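Side-chain contacts in delta-like protein (Rattus norvegicus, PDB 4XL1), which probably acts as a Delta-family ligand of Notch receptors, using its N-terminal C2-like and Delta/Serrate/ligand domains to engage the receptor in cell-to-cell signalling: residues Q11-E16 with C30-R35; L93-W98 with L143-R148. The protein carries 3 engineered substitutions. All blocks are in the same frame, centred on the assembly; numbering follows the deposited sequence.

Contact 1 (Q11-E16 with C30-R35)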
loop_
_atom_site.group_PDB
_atom_site.type_symbol
_atom_site.label_atom_id
_atom_site.label_comp_id
_atom_site.label_asym_id
_atom_site.label_seq_id
_atom_site.Cartn_x
_atom_site.Cartn_y
_atom_site.Cartn_z
ATOM N N GLN B 11 20.796 2.793 -5.636
ATOM C CA GLN B 11 21.888 3.738 -5.423
ATOM C C GLN B 11 23.209 3.332 -6.080
ATOM O O GLN B 11 23.865 4.160 -6.711
ATOM C CB GLN B 11 22.097 3.955 -3.922
ATOM C CG GLN B 11 20.870 4.523 -3.218
ATOM C CD GLN B 11 21.065 4.675 -1.722
ATOM O OE1 GLN B 11 20.699 3.795 -0.944
ATOM N NE2 GLN B 11 21.638 5.801 -1.313
ATOM N N GLU B 12 23.603 2.070 -5.934
ATOM C CA GLU B 12 24.847 1.604 -6.543
ATOM C C GLU B 12 24.823 0.118 -6.874
ATOM O O GLU B 12 24.304 -0.694 -6.110
ATOM C CB GLU B 12 26.043 1.889 -5.630
ATOM C CG GLU B 12 27.343 2.122 -6.391
ATOM C CD GLU B 12 28.536 2.332 -5.476
ATOM O OE1 GLU B 12 29.612 1.767 -5.767
ATOM O OE2 GLU B 12 28.407 3.069 -4.477
ATOM N N PHE B 13 25.389 -0.226 -8.025
ATOM C CA PHE B 13 25.526 -1.619 -8.424
ATOM C C PHE B 13 26.931 -1.885 -8.945
ATOM O O PHE B 13 27.473 -1.106 -9.730
ATOM C CB PHE B 13 24.487 -1.982 -9.484
ATOM C CG PHE B 13 24.404 -3.454 -9.771
ATOM C CD1 PHE B 13 23.892 -4.330 -8.828
ATOM C CD2 PHE B 13 24.825 -3.963 -10.988
ATOM C CE1 PHE B 13 23.811 -5.685 -9.089
ATOM C CE2 PHE B 13 24.744 -5.317 -11.257
ATOM C CZ PHE B 13 24.237 -6.179 -10.305
ATOM N N ALA B 14 27.522 -2.987 -8.498
ATOM C CA ALA B 14 28.849 -3.368 -8.956
ATOM C C ALA B 14 28.838 -4.756 -9.581
ATOM O O ALA B 14 28.346 -5.713 -8.988
ATOM C CB ALA B 14 29.840 -3.312 -7.806
ATOM N N ASN B 15 29.370 -4.850 -10.795
ATOM C CA ASN B 15 29.587 -6.126 -11.463
ATOM C C ASN B 15 30.881 -6.017 -12.258
ATOM O O ASN B 15 30.862 -5.943 -13.486
ATOM C CB ASN B 15 28.406 -6.482 -12.367
ATOM C CG ASN B 15 28.512 -7.880 -12.943
ATOM O OD1 ASN B 15 29.336 -8.683 -12.508
ATOM N ND2 ASN B 15 27.672 -8.179 -13.929
ATOM N N GLU B 16 32.003 -5.998 -11.544
ATOM C CA GLU B 16 33.280 -5.608 -12.136
ATOM C C GLU B 16 33.814 -6.535 -13.225
ATOM O O GLU B 16 34.532 -6.088 -14.119
ATOM C CB GLU B 16 34.343 -5.468 -11.049
ATOM C CG GLU B 16 34.203 -4.202 -10.231
ATOM C CD GLU B 16 35.502 -3.780 -9.584
ATOM O OE1 GLU B 16 36.164 -4.622 -8.940
ATOM O OE2 GLU B 16 35.859 -2.592 -9.724
ATOM N N CYS B 30 27.705 -5.923 -19.206
ATOM C CA CYS B 30 26.397 -6.276 -18.675
ATOM C C CYS B 30 25.501 -5.053 -18.665
ATOM O O CYS B 30 25.616 -4.178 -17.807
ATOM C CB CYS B 30 26.511 -6.871 -17.273
ATOM S SG CYS B 30 27.317 -8.479 -17.225
ATOM N N ARG B 31 24.599 -5.022 -19.636
ATOM C CA ARG B 31 23.684 -3.913 -19.815
ATOM C C ARG B 31 22.505 -4.155 -18.895
ATOM O O ARG B 31 21.593 -4.926 -19.200
ATOM C CB ARG B 31 23.285 -3.812 -21.282
ATOM C CG ARG B 31 24.500 -3.547 -22.166
ATOM C CD ARG B 31 24.185 -3.640 -23.642
ATOM N NE ARG B 31 23.213 -2.639 -24.052
ATOM C CZ ARG B 31 21.963 -2.924 -24.396
ATOM N NH1 ARG B 31 21.547 -4.184 -24.389
ATOM N NH2 ARG B 31 21.135 -1.955 -24.754
ATOM N N THR B 32 22.543 -3.472 -17.759
ATOM C CA THR B 32 21.795 -3.889 -16.587
ATOM C C THR B 32 20.495 -3.130 -16.377
ATOM O O THR B 32 20.481 -1.901 -16.319
ATOM C CB THR B 32 22.661 -3.732 -15.318
ATOM O OG1 THR B 32 23.957 -4.303 -15.544
ATOM C CG2 THR B 32 22.006 -4.413 -14.130
ATOM N N PHE B 33 19.404 -3.879 -16.262
ATOM C CA PHE B 33 18.123 -3.317 -15.856
ATOM C C PHE B 33 17.617 -4.142 -14.683
ATOM O O PHE B 33 18.159 -5.209 -14.388
ATOM C CB PHE B 33 17.115 -3.291 -17.013
ATOM C CG PHE B 33 16.495 -4.626 -17.331
ATOM C CD1 PHE B 33 17.108 -5.496 -18.218
ATOM C CD2 PHE B 33 15.283 -4.998 -16.767
ATOM C CE1 PHE B 33 16.535 -6.716 -18.523
ATOM C CE2 PHE B 33 14.708 -6.219 -17.066
ATOM C CZ PHE B 33 15.333 -7.078 -17.946
ATOM N N PHE B 34 16.583 -3.657 -14.009
ATOM C CA PHE B 34 16.160 -4.291 -12.770
ATOM C C PHE B 34 14.692 -4.689 -12.775
ATOM O O PHE B 34 13.850 -4.046 -13.405
ATOM C CB PHE B 34 16.443 -3.367 -11.584
ATOM C CG PHE B 34 17.904 -3.051 -11.394
ATOM C CD1 PHE B 34 18.504 -2.035 -12.121
ATOM C CD2 PHE B 34 18.676 -3.771 -10.496
ATOM C CE1 PHE B 34 19.846 -1.742 -11.954
ATOM C CE2 PHE B 34 20.020 -3.482 -10.325
ATOM C CZ PHE B 34 20.605 -2.467 -11.056
ATOM N N ARG B 35 14.407 -5.765 -12.051
ATOM C CA ARG B 35 13.047 -6.232 -11.858
ATOM C C ARG B 35 12.679 -6.262 -10.383
ATOM O O ARG B 35 13.419 -6.802 -9.559
ATOM C CB ARG B 35 12.863 -7.617 -12.469
ATOM C CG ARG B 35 13.013 -7.649 -13.970
ATOM C CD ARG B 35 11.846 -8.425 -14.533
ATOM N NE ARG B 35 12.235 -9.571 -15.337
ATOM C CZ ARG B 35 11.368 -10.455 -15.811
ATOM N NH1 ARG B 35 10.074 -10.318 -15.546
ATOM N NH2 ARG B 35 11.791 -11.479 -16.537
HETATM O O HOH W 1 25.834 -5.806 -14.314
#

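Contact 2 (L93-W98 with L143-R148)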
loop_
_atom_site.group_PDB
_atom_site.type_symbol
_atom_site.label_atom_id
_atom_site.label_comp_id
_atom_site.label_asym_id
_atom_site.label_seq_id
_atom_site.Cartn_x
_atom_site.Cartn_y
_atom_site.Cartn_z
ATOM N N LEU B 93 10.559 -8.408 -0.298
ATOM C CA LEU B 93 11.043 -7.700 -1.477
ATOM C C LEU B 93 12.090 -8.508 -2.228
ATOM O O LEU B 93 13.071 -8.976 -1.649
ATOM C CB LEU B 93 11.618 -6.335 -1.095
ATOM C CG LEU B 93 12.179 -5.528 -2.267
ATOM C CD1 LEU B 93 11.092 -5.246 -3.293
ATOM C CD2 LEU B 93 12.815 -4.234 -1.783
ATOM N N ASN B 94 11.868 -8.664 -3.528
ATOM C CA ASN B 94 12.796 -9.381 -4.387
ATOM C C ASN B 94 13.295 -8.476 -5.504
ATOM O O ASN B 94 12.509 -7.978 -6.309
ATOM C CB ASN B 94 12.130 -10.632 -4.962
ATOM C CG ASN B 94 13.045 -11.409 -5.888
ATOM O OD1 ASN B 94 12.698 -11.676 -7.038
ATOM N ND2 ASN B 94 14.221 -11.774 -5.391
ATOM N N ILE B 95 14.606 -8.259 -5.541
ATOM C CA ILE B 95 15.211 -7.432 -6.574
ATOM C C ILE B 95 16.112 -8.285 -7.461
ATOM O O ILE B 95 17.027 -8.947 -6.973
ATOM C CB ILE B 95 16.032 -6.271 -5.969
ATOM C CG1 ILE B 95 15.168 -5.435 -5.020
ATOM C CG2 ILE B 95 16.631 -5.405 -7.070
ATOM C CD1 ILE B 95 15.901 -4.267 -4.384
ATOM N N GLN B 96 15.845 -8.265 -8.763
ATOM C CA GLN B 96 16.626 -9.044 -9.718
ATOM C C GLN B 96 17.418 -8.138 -10.651
ATOM O O GLN B 96 16.897 -7.146 -11.160
ATOM C CB GLN B 96 15.723 -9.959 -10.552
ATOM C CG GLN B 96 15.058 -11.100 -9.794
ATOM C CD GLN B 96 14.232 -11.989 -10.709
ATOM O OE1 GLN B 96 13.911 -11.608 -11.836
ATOM N NE2 GLN B 96 13.880 -13.177 -10.228
ATOM N N ALA B 97 18.679 -8.485 -10.878
ATOM C CA ALA B 97 19.497 -7.751 -11.834
ATOM C C ALA B 97 19.649 -8.563 -13.116
ATOM O O ALA B 97 20.025 -9.733 -13.076
ATOM C CB ALA B 97 20.858 -7.423 -11.237
ATOM N N TRP B 98 19.353 -7.938 -14.251
ATOM C CA TRP B 98 19.327 -8.645 -15.528
ATOM C C TRP B 98 20.200 -7.987 -16.590
ATOM O O TRP B 98 20.514 -6.802 -16.507
ATOM C CB TRP B 98 17.897 -8.734 -16.063
ATOM C CG TRP B 98 17.008 -9.703 -15.360
ATOM C CD1 TRP B 98 16.421 -9.546 -14.139
ATOM C CD2 TRP B 98 16.574 -10.975 -15.855
ATOM N NE1 TRP B 98 15.658 -10.649 -13.837
ATOM C CE2 TRP B 98 15.735 -11.540 -14.874
ATOM C CE3 TRP B 98 16.819 -11.694 -17.028
ATOM C CZ2 TRP B 98 15.142 -12.790 -15.031
ATOM C CZ3 TRP B 98 16.229 -12.935 -17.182
ATOM C CH2 TRP B 98 15.399 -13.469 -16.189
ATOM N N LEU B 143 24.944 -4.680 -4.425
ATOM C CA LEU B 143 23.801 -3.799 -4.644
ATOM C C LEU B 143 23.556 -2.921 -3.424
ATOM O O LEU B 143 23.460 -3.415 -2.300
ATOM C CB LEU B 143 22.542 -4.607 -4.970
ATOM C CG LEU B 143 21.246 -3.801 -5.092
ATOM C CD1 LEU B 143 21.226 -3.002 -6.385
ATOM C CD2 LEU B 143 20.028 -4.711 -5.004
ATOM N N ARG B 144 23.442 -1.618 -3.660
ATOM C CA ARG B 144 23.191 -0.632 -2.612
ATOM C C ARG B 144 21.861 0.063 -2.898
ATOM O O ARG B 144 21.643 0.539 -4.004
ATOM C CB ARG B 144 24.324 0.391 -2.586
ATOM C CG ARG B 144 24.494 1.121 -1.267
ATOM C CD ARG B 144 25.948 1.492 -1.024
ATOM N NE ARG B 144 26.345 2.666 -1.792
ATOM C CZ ARG B 144 25.668 3.808 -1.816
ATOM N NH1 ARG B 144 24.557 3.933 -1.108
ATOM N NH2 ARG B 144 26.101 4.825 -2.545
ATOM N N TYR B 145 20.971 0.119 -1.911
ATOM C CA TYR B 145 19.667 0.737 -2.128
ATOM C C TYR B 145 19.005 1.189 -0.831
ATOM O O TYR B 145 19.495 0.912 0.262
ATOM C CB TYR B 145 18.748 -0.241 -2.859
ATOM C CG TYR B 145 18.404 -1.479 -2.055
ATOM C CD1 TYR B 145 19.324 -2.509 -1.897
ATOM C CD2 TYR B 145 17.158 -1.621 -1.461
ATOM C CE1 TYR B 145 19.015 -3.641 -1.164
ATOM C CE2 TYR B 145 16.838 -2.748 -0.729
ATOM C CZ TYR B 145 17.769 -3.754 -0.583
ATOM O OH TYR B 145 17.447 -4.875 0.147
ATOM N N SER B 146 17.885 1.893 -0.967
ATOM C CA SER B 146 17.087 2.295 0.184
ATOM C C SER B 146 15.612 2.377 -0.201
ATOM O O SER B 146 15.278 2.549 -1.374
ATOM C CB SER B 146 17.574 3.633 0.746
ATOM O OG SER B 146 17.865 4.552 -0.291
ATOM N N TYR B 147 14.732 2.268 0.789
ATOM C CA TYR B 147 13.300 2.222 0.517
ATOM C C TYR B 147 12.460 2.807 1.648
ATOM O O TYR B 147 12.935 2.970 2.772
ATOM C CB TYR B 147 12.860 0.782 0.246
ATOM C CG TYR B 147 13.148 -0.174 1.381
ATOM C CD1 TYR B 147 14.365 -0.841 1.463
ATOM C CD2 TYR B 147 12.203 -0.412 2.370
ATOM C CE1 TYR B 147 14.631 -1.716 2.498
ATOM C CE2 TYR B 147 12.460 -1.283 3.409
ATOM C CZ TYR B 147 13.676 -1.933 3.468
ATOM O OH TYR B 147 13.937 -2.805 4.500
ATOM N N ARG B 148 11.202 3.108 1.336
ATOM C CA ARG B 148 10.256 3.614 2.322
ATOM C C ARG B 148 8.819 3.443 1.836
ATOM O O ARG B 148 8.582 3.125 0.671
ATOM C CB ARG B 148 10.525 5.091 2.614
ATOM C CG ARG B 148 10.255 6.006 1.428
ATOM C CD ARG B 148 10.494 7.465 1.777
ATOM N NE ARG B 148 10.133 8.357 0.678
ATOM C CZ ARG B 148 10.219 9.682 0.732
ATOM N NH1 ARG B 148 10.658 10.274 1.834
ATOM N NH2 ARG B 148 9.866 10.418 -0.314
#

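Contact 1 (Q11-E16 with C30-R35)
Phe13 and Phe34 meet in a T-shaped, edge-to-face stack where the two sheets of the C2-like beta sandwich face each other, strand 4-14 on one side and strand 31-37 on the other. The ring planes stand at 88° with centroids 5.6 Å apart, and Phe34 presents its edge to a face of Phe13. Following Phe13 outward, CB leaves the backbone toward the opposite strand, and with CG anti to the backbone N (chi1 -170°) the ring reaches into the interior. Phe13 CG is the first atom to meet a partner, with Phe34 CZ 4.1 Å away. Further along the ring Phe13 CE2 touches Thr32 CG2 at 4.1 Å, the two side chains crossing at about a right angle. A water sits at the ring's edge, in its plane. Leu143 of strand 142-151 touches both phenylalanines, and Ile116 reaches Thr32, Asn15 and Cys30 from strand 114-124.

Toward Asn15 the interface turns polar. That water accepts from Asn15 ND2 at 3.0 Å and donates to Thr32 OG1 at 2.7 Å, bridging the buried amide and hydroxyl. Thr32 OG1 in turn donates to Cys30 O at 2.8 Å, approaching from above the carbonyl plane, which ties the hydroxyl back to the residue just ahead of its strand. Cys30 is disulfide-bonded to Cys26, and Cys30 SG lies 3.3 Å from Asn15 ND2.

Contact 2 (L93-W98 with L143-R148)
Ile95 carries this contact, reaching Tyr145 with one branch and Leu143 with the other. Its CD1 sits over the centre of the phenol ring in a CH-pi contact, 4.1 Å from the centroid and 12° off the ring normal. An extended ethyl branch (chi2 180°) puts the methyl there, while Ile95 CG2 packs against Leu143 CD2 at 4.0 Å. Leu143 CD2 lies almost as near to Ile95 CD1, 4.2 Å away, so three methyls and a ring face make up the tight part.

Packing slackens toward Leu93, whose CD2 meets Tyr145 CE2 obliquely at 4.4 Å. Tyr147 turns to the ring of Phe91 instead. At the other end Ala97 points inward and is met by Phe13 and Phe34. On the partly exposed outer side Trp98 NE1 donates to Gln96 OE1 at 2.8 Å, its partner lying in the indole plane.

No hydrogen bond joins the two segments. The axes of strands 93-98 and 143-148 pass 10.6 Å apart, with 138° between their N-to-C directions, and mostly apolar side chains span the interval: the face-to-face sheet packing of a beta sandwich, here the C2-like domain of a Notch ligand.

In the fold
Along the chain both segments of contact 1 come first, then both of contact 2, yet their centres lie about 10 Å apart. Each bridges the same two antiparallel sheets: strands 4-14 and 142-151 are neighbours in one, strands 31-37 and 90-99 in the other. Hydrogen bonds within the sheets probably connect the contacts directly, with Gln11 N 2.9 Å from Arg144 O and Arg35 O 2.9 Å from Gln96 N. At the first of these joints Gln11 and Glu12 both face Arg144 in a classic beta bulge. The two contacts are thus adjoining parts of one buried interior in the C2-like domain, built from distant parts of the sequence.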